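Lipopolysaccharide export system protein LptC (Vibrio cholerae, PDB 6MJP) probably passes lipopolysaccharide from the inner membrane toward the periplasmic protein LptA, serving as a membrane-anchored part of the export pathway. Local coordinates at residues Tyr60-Ile65 with Pro81-Tyr86; Ser140-Ala145 with Lys164-Asp169. All coordinates share one frame; numbering follows the deposited sequence.

Contact 1: Tyr60-Ile65 with Pro81-Tyr86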
loop_
_atom_site.group_PDB
_atom_site.type_symbol
_atom_site.label_atom_id
_atom_site.label_comp_id
_atom_site.label_asym_id
_atom_site.label_seq_id
_atom_site.Cartn_x
_atom_site.Cartn_y
_atom_site.Cartn_z
ATOM N N TYR C 60 -14.231 -66.418 6.328
ATOM C CA TYR C 60 -15.475 -66.290 7.081
ATOM C C TYR C 60 -16.046 -64.896 6.851
ATOM O O TYR C 60 -15.406 -64.032 6.248
ATOM C CB TYR C 60 -15.262 -66.556 8.582
ATOM C CG TYR C 60 -14.338 -65.562 9.244
ATOM C CD1 TYR C 60 -14.816 -64.349 9.728
ATOM C CD2 TYR C 60 -12.982 -65.824 9.369
ATOM C CE1 TYR C 60 -13.970 -63.425 10.316
ATOM C CE2 TYR C 60 -12.128 -64.910 9.965
ATOM C CZ TYR C 60 -12.634 -63.714 10.443
ATOM O OH TYR C 60 -11.804 -62.787 11.027
ATOM N N VAL C 61 -17.263 -64.690 7.351
ATOM C CA VAL C 61 -17.972 -63.418 7.245
ATOM C C VAL C 61 -18.648 -63.148 8.580
ATOM O O VAL C 61 -19.301 -64.036 9.138
ATOM C CB VAL C 61 -19.013 -63.426 6.105
ATOM C CG1 VAL C 61 -19.837 -62.140 6.110
ATOM C CG2 VAL C 61 -18.340 -63.635 4.751
ATOM N N ILE C 62 -18.481 -61.935 9.101
ATOM C CA ILE C 62 -19.153 -61.500 10.321
ATOM C C ILE C 62 -20.030 -60.316 9.955
ATOM O O ILE C 62 -19.520 -59.231 9.641
ATOM C CB ILE C 62 -18.171 -61.120 11.435
ATOM C CG1 ILE C 62 -17.133 -62.221 11.647
ATOM C CG2 ILE C 62 -18.936 -60.879 12.716
ATOM C CD1 ILE C 62 -16.208 -61.959 12.811
ATOM N N THR C 63 -21.345 -60.517 9.998
ATOM C CA THR C 63 -22.318 -59.457 9.763
ATOM C C THR C 63 -22.920 -59.072 11.110
ATOM O O THR C 63 -23.617 -59.877 11.735
ATOM C CB THR C 63 -23.391 -59.908 8.777
ATOM O OG1 THR C 63 -22.767 -60.371 7.571
ATOM C CG2 THR C 63 -24.319 -58.758 8.443
ATOM N N SER C 64 -22.646 -57.844 11.551
ATOM C CA SER C 64 -23.111 -57.337 12.834
ATOM C C SER C 64 -23.829 -56.011 12.631
ATOM O O SER C 64 -23.726 -55.375 11.578
ATOM C CB SER C 64 -21.947 -57.160 13.819
ATOM O OG SER C 64 -21.001 -56.221 13.335
ATOM N N ILE C 65 -24.571 -55.596 13.664
ATOM C CA ILE C 65 -25.237 -54.298 13.642
ATOM C C ILE C 65 -24.373 -53.205 14.247
ATOM O O ILE C 65 -24.688 -52.014 14.089
ATOM C CB ILE C 65 -26.592 -54.338 14.380
ATOM C CG1 ILE C 65 -26.384 -54.445 15.891
ATOM C CG2 ILE C 65 -27.439 -55.500 13.881
ATOM C CD1 ILE C 65 -27.657 -54.274 16.691
ATOM N N PRO C 81 -23.606 -60.221 16.475
ATOM C CA PRO C 81 -22.863 -60.648 15.288
ATOM C C PRO C 81 -23.499 -61.865 14.621
ATOM O O PRO C 81 -24.319 -62.583 15.196
ATOM C CB PRO C 81 -21.466 -60.952 15.844
ATOM C CG PRO C 81 -21.734 -61.446 17.212
ATOM C CD PRO C 81 -22.959 -60.693 17.714
ATOM N N ILE C 82 -23.110 -62.076 13.365
ATOM C CA ILE C 82 -23.568 -63.213 12.574
ATOM C C ILE C 82 -22.356 -63.748 11.833
ATOM O O ILE C 82 -21.862 -63.099 10.906
ATOM C CB ILE C 82 -24.673 -62.835 11.580
ATOM C CG1 ILE C 82 -25.917 -62.335 12.312
ATOM C CG2 ILE C 82 -24.974 -64.003 10.645
ATOM C CD1 ILE C 82 -26.940 -61.716 11.397
ATOM N N LEU C 83 -21.875 -64.922 12.223
ATOM C CA LEU C 83 -20.652 -65.476 11.653
ATOM C C LEU C 83 -20.983 -66.603 10.686
ATOM O O LEU C 83 -21.484 -67.652 11.099
ATOM C CB LEU C 83 -19.716 -65.993 12.741
ATOM C CG LEU C 83 -18.506 -66.728 12.157
ATOM C CD1 LEU C 83 -17.653 -65.814 11.286
ATOM C CD2 LEU C 83 -17.686 -67.298 13.265
ATOM N N LYS C 84 -20.661 -66.411 9.418
ATOM C CA LYS C 84 -20.823 -67.457 8.422
ATOM C C LYS C 84 -19.466 -68.099 8.153
ATOM O O LYS C 84 -18.540 -67.429 7.688
ATOM C CB LYS C 84 -21.429 -66.888 7.142
ATOM C CG LYS C 84 -22.623 -65.978 7.411
ATOM C CD LYS C 84 -23.122 -65.300 6.145
ATOM C CE LYS C 84 -24.391 -64.495 6.409
ATOM N NZ LYS C 84 -25.517 -65.346 6.899
ATOM N N VAL C 85 -19.342 -69.387 8.460
ATOM C CA VAL C 85 -18.116 -70.125 8.171
ATOM C C VAL C 85 -18.238 -70.744 6.787
ATOM O O VAL C 85 -19.310 -71.215 6.394
ATOM C CB VAL C 85 -17.839 -71.195 9.243
ATOM C CG1 VAL C 85 -16.490 -71.848 8.999
ATOM C CG2 VAL C 85 -17.863 -70.565 10.619
ATOM N N TYR C 86 -17.146 -70.726 6.032
ATOM C CA TYR C 86 -17.148 -71.201 4.657
ATOM C C TYR C 86 -16.082 -72.266 4.471
ATOM O O TYR C 86 -14.923 -72.066 4.851
ATOM C CB TYR C 86 -16.906 -70.061 3.672
ATOM C CG TYR C 86 -18.057 -69.094 3.534
ATOM C CD1 TYR C 86 -18.213 -68.048 4.429
ATOM C CD2 TYR C 86 -18.975 -69.213 2.496
ATOM C CE1 TYR C 86 -19.255 -67.149 4.308
ATOM C CE2 TYR C 86 -20.025 -68.317 2.364
ATOM C CZ TYR C 86 -20.160 -67.285 3.276
ATOM O OH TYR C 86 -21.196 -66.382 3.167
#

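Contact 2: Ser140-Ala145 with Lys164-Asp169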
loop_
_atom_site.group_PDB
_atom_site.type_symbol
_atom_site.label_atom_id
_atom_site.label_comp_id
_atom_site.label_asym_id
_atom_site.label_seq_id
_atom_site.Cartn_x
_atom_site.Cartn_y
_atom_site.Cartn_z
ATOM N N SER C 140 -8.048 -71.935 13.070
ATOM C CA SER C 140 -8.107 -73.382 13.244
ATOM C C SER C 140 -9.528 -73.919 13.249
ATOM O O SER C 140 -9.712 -75.129 13.101
ATOM C CB SER C 140 -7.416 -73.796 14.545
ATOM O OG SER C 140 -8.066 -73.236 15.674
ATOM N N ARG C 141 -10.525 -73.053 13.429
ATOM C CA ARG C 141 -11.936 -73.396 13.590
ATOM C C ARG C 141 -12.222 -74.186 14.866
ATOM O O ARG C 141 -13.358 -74.632 15.073
ATOM C CB ARG C 141 -12.472 -74.141 12.361
ATOM C CG ARG C 141 -12.912 -73.188 11.268
ATOM C CD ARG C 141 -12.692 -73.757 9.882
ATOM N NE ARG C 141 -13.109 -72.807 8.855
ATOM C CZ ARG C 141 -12.435 -71.707 8.535
ATOM N NH1 ARG C 141 -11.310 -71.405 9.169
ATOM N NH2 ARG C 141 -12.887 -70.903 7.580
ATOM N N ASP C 142 -11.233 -74.351 15.741
ATOM C CA ASP C 142 -11.460 -75.051 16.998
ATOM C C ASP C 142 -12.308 -74.189 17.923
ATOM O O ASP C 142 -12.081 -72.984 18.049
ATOM C CB ASP C 142 -10.126 -75.395 17.667
ATOM C CG ASP C 142 -9.237 -76.279 16.800
ATOM O OD1 ASP C 142 -9.624 -76.587 15.654
ATOM O OD2 ASP C 142 -8.143 -76.667 17.265
ATOM N N PHE C 143 -13.296 -74.800 18.574
ATOM C CA PHE C 143 -14.175 -74.046 19.452
ATOM C C PHE C 143 -14.228 -74.664 20.841
ATOM O O PHE C 143 -14.111 -75.879 21.007
ATOM C CB PHE C 143 -15.603 -73.907 18.877
ATOM C CG PHE C 143 -16.283 -75.210 18.531
ATOM C CD1 PHE C 143 -16.943 -75.959 19.504
ATOM C CD2 PHE C 143 -16.322 -75.652 17.214
ATOM C CE1 PHE C 143 -17.594 -77.138 19.170
ATOM C CE2 PHE C 143 -16.971 -76.838 16.871
ATOM C CZ PHE C 143 -17.611 -77.573 17.848
ATOM N N TRP C 144 -14.394 -73.802 21.839
ATOM C CA TRP C 144 -14.542 -74.206 23.227
ATOM C C TRP C 144 -15.856 -73.664 23.771
ATOM O O TRP C 144 -16.316 -72.587 23.376
ATOM C CB TRP C 144 -13.381 -73.696 24.101
ATOM C CG TRP C 144 -12.027 -74.268 23.774
ATOM C CD1 TRP C 144 -11.742 -75.239 22.860
ATOM C CD2 TRP C 144 -10.773 -73.897 24.369
ATOM N NE1 TRP C 144 -10.392 -75.497 22.846
ATOM C CE2 TRP C 144 -9.774 -74.686 23.763
ATOM C CE3 TRP C 144 -10.399 -72.975 25.352
ATOM C CZ2 TRP C 144 -8.427 -74.581 24.108
ATOM C CZ3 TRP C 144 -9.060 -72.873 25.695
ATOM C CH2 TRP C 144 -8.091 -73.670 25.074
ATOM N N ALA C 145 -16.456 -74.422 24.686
ATOM C CA ALA C 145 -17.657 -73.994 25.392
ATOM C C ALA C 145 -17.659 -74.652 26.762
ATOM O O ALA C 145 -17.543 -75.877 26.856
ATOM C CB ALA C 145 -18.922 -74.366 24.616
ATOM N N LYS C 164 -16.123 -79.162 23.491
ATOM C CA LYS C 164 -14.893 -78.687 22.859
ATOM C C LYS C 164 -14.743 -79.391 21.512
ATOM O O LYS C 164 -14.410 -80.581 21.473
ATOM C CB LYS C 164 -13.674 -78.945 23.721
ATOM C CG LYS C 164 -12.369 -78.617 22.997
ATOM C CD LYS C 164 -11.152 -79.031 23.795
ATOM C CE LYS C 164 -11.044 -80.544 23.877
ATOM N NZ LYS C 164 -10.875 -81.170 22.535
ATOM N N GLY C 165 -14.951 -78.666 20.407
ATOM C CA GLY C 165 -14.678 -79.216 19.097
ATOM C C GLY C 165 -14.132 -78.243 18.054
ATOM O O GLY C 165 -13.624 -77.177 18.402
ATOM N N ASN C 166 -14.184 -78.613 16.784
ATOM C CA ASN C 166 -13.855 -77.686 15.718
ATOM C C ASN C 166 -14.749 -77.910 14.524
ATOM O O ASN C 166 -15.131 -79.041 14.215
ATOM C CB ASN C 166 -12.399 -77.847 15.262
ATOM C CG ASN C 166 -12.053 -79.287 14.894
ATOM O OD1 ASN C 166 -12.892 -80.198 14.984
ATOM N ND2 ASN C 166 -10.806 -79.498 14.474
ATOM N N PHE C 167 -15.091 -76.831 13.868
ATOM C CA PHE C 167 -15.834 -76.979 12.648
ATOM C C PHE C 167 -14.935 -77.353 11.473
ATOM O O PHE C 167 -15.453 -77.565 10.375
ATOM C CB PHE C 167 -16.588 -75.695 12.343
ATOM C CG PHE C 167 -17.578 -75.325 13.396
ATOM C CD1 PHE C 167 -18.777 -75.996 13.490
ATOM C CD2 PHE C 167 -17.317 -74.302 14.290
ATOM C CE1 PHE C 167 -19.711 -75.656 14.440
ATOM C CE2 PHE C 167 -18.241 -73.948 15.247
ATOM C CZ PHE C 167 -19.447 -74.627 15.329
ATOM N N ALA C 168 -13.615 -77.468 11.662
ATOM C CA ALA C 168 -12.747 -77.913 10.577
ATOM C C ALA C 168 -13.270 -79.223 9.993
ATOM O O ALA C 168 -13.636 -79.301 8.802
ATOM C CB ALA C 168 -11.297 -78.111 11.068
ATOM N N ASP C 169 -13.331 -80.247 10.846
ATOM C CA ASP C 169 -13.577 -81.638 10.439
ATOM C C ASP C 169 -14.879 -82.171 11.044
ATOM O O ASP C 169 -15.124 -83.427 11.024
ATOM C CB ASP C 169 -12.387 -82.549 10.899
#

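Contact 1: Tyr60-Ile65 with Pro81-Tyr86
Tyr60, Ile62 and Leu83 meet on one side of an antiparallel strand pair in the periplasmic beta-jellyroll of LptC, the side turned to the space between its two sheets. The meeting point is Leu83 CD1, which lies 3.6 Å from Tyr60 CD1 and equally 3.6 Å from Ile62 CG1. With CG swung opposite the backbone N (chi1 173°) and chi2 near 62°, the CD1 branch of Leu83 leans across to the neighbouring strand and sits obliquely against the tyrosine ring. The Tyr60 ring itself leads away from the pair, and its hydroxyl is hydrogen-bonded to Gln107. Farther along, the Ile62 and Pro81 side chains lie side by side, pointing the same way, with Ile62 CG2 4.0 Å from Pro81 CB. Phe78 of the other sheet packs on Ile62, and Leu138 on both Tyr60 and Leu83, adding to this apolar layer.

The opposite side carries Val61, Lys84 and Tyr86. Val61 and Tyr86 cross obliquely, with Val61 CG2 3.7 Å from Tyr86 CE1, while Lys84 extends away to a salt bridge with Glu95. Val61 and Lys84 form a hydrogen-bonded pair through both their backbone N-H groups. Beyond this pair the ladder continues with Thr63 N, which donates to Ile82 O over 2.8 Å, tilted 19° from the carbonyl plane.

Contact 2: Ser140-Ala145 with Lys164-Asp169
The Phe143 ring lies over the backbone of Gly165, whose carbonyl carbon sits above the ring centre and whose CA makes a CH-pi contact, 3.7 Å from the ring centroid. Phe143 CG is placed between its backbone N and carbonyl carbon (chi1 55°), a rotation that swings the ring over the neighbouring strand, where glycine has no side chain to meet it. The CD2-CE2 side of the same ring is directed at one face of Phe167, with CE2 above the centre of that face. The two rings meet obliquely, their centroids 4.4 Å apart and their planes at 38°. Trp94 adds a further aromatic ring to Phe167. On the other side of this antiparallel pair, Lys164 runs alongside the Trp144 indole, its CG 3.4 Å from CD1 of the tryptophan. Next along, Asp142 and Asn166 also lie side by side, their carboxylate and amide planes 69° apart. Asn166 ND2 gives only a weak hydrogen bond to Asp142 OD1, at 3.4 Å.

The backbone ladder links Phe143 and Gly165, although the return bond from Gly165 N to Phe143 O is weak. Where the strand ends, Phe167 N donates to Arg141 O over 3.0 Å, approaching from well above the carbonyl plane. Cohesion therefore seems to come largely from the Phe143 ring packed on Gly165 and against Phe167, with the backbone ladder holding the register; beside this apolar packing the weak Asp142-Asn166 bond probably adds little.

The chain completes contact 1 before contact 2 begins, and their centres lie 16 Å apart. Each belongs to a different antiparallel sheet of the jellyroll: contact 1 joins strands 58-64 and 82-87, whereas contact 2 joins 142-144 to 164-166, which is outermost in its sheet within this chain. Arg141 bridges the two regions, packing its NE at 3.5 Å from Val85 CG1 and its NH2 near Tyr86 O. Contact 1 is buried in the earlier part of the domain; contact 2 is nearer the surface, toward the C-terminal end. That order is consistent with a periplasmic jellyroll leading away from the membrane helix 3-30 toward LptA.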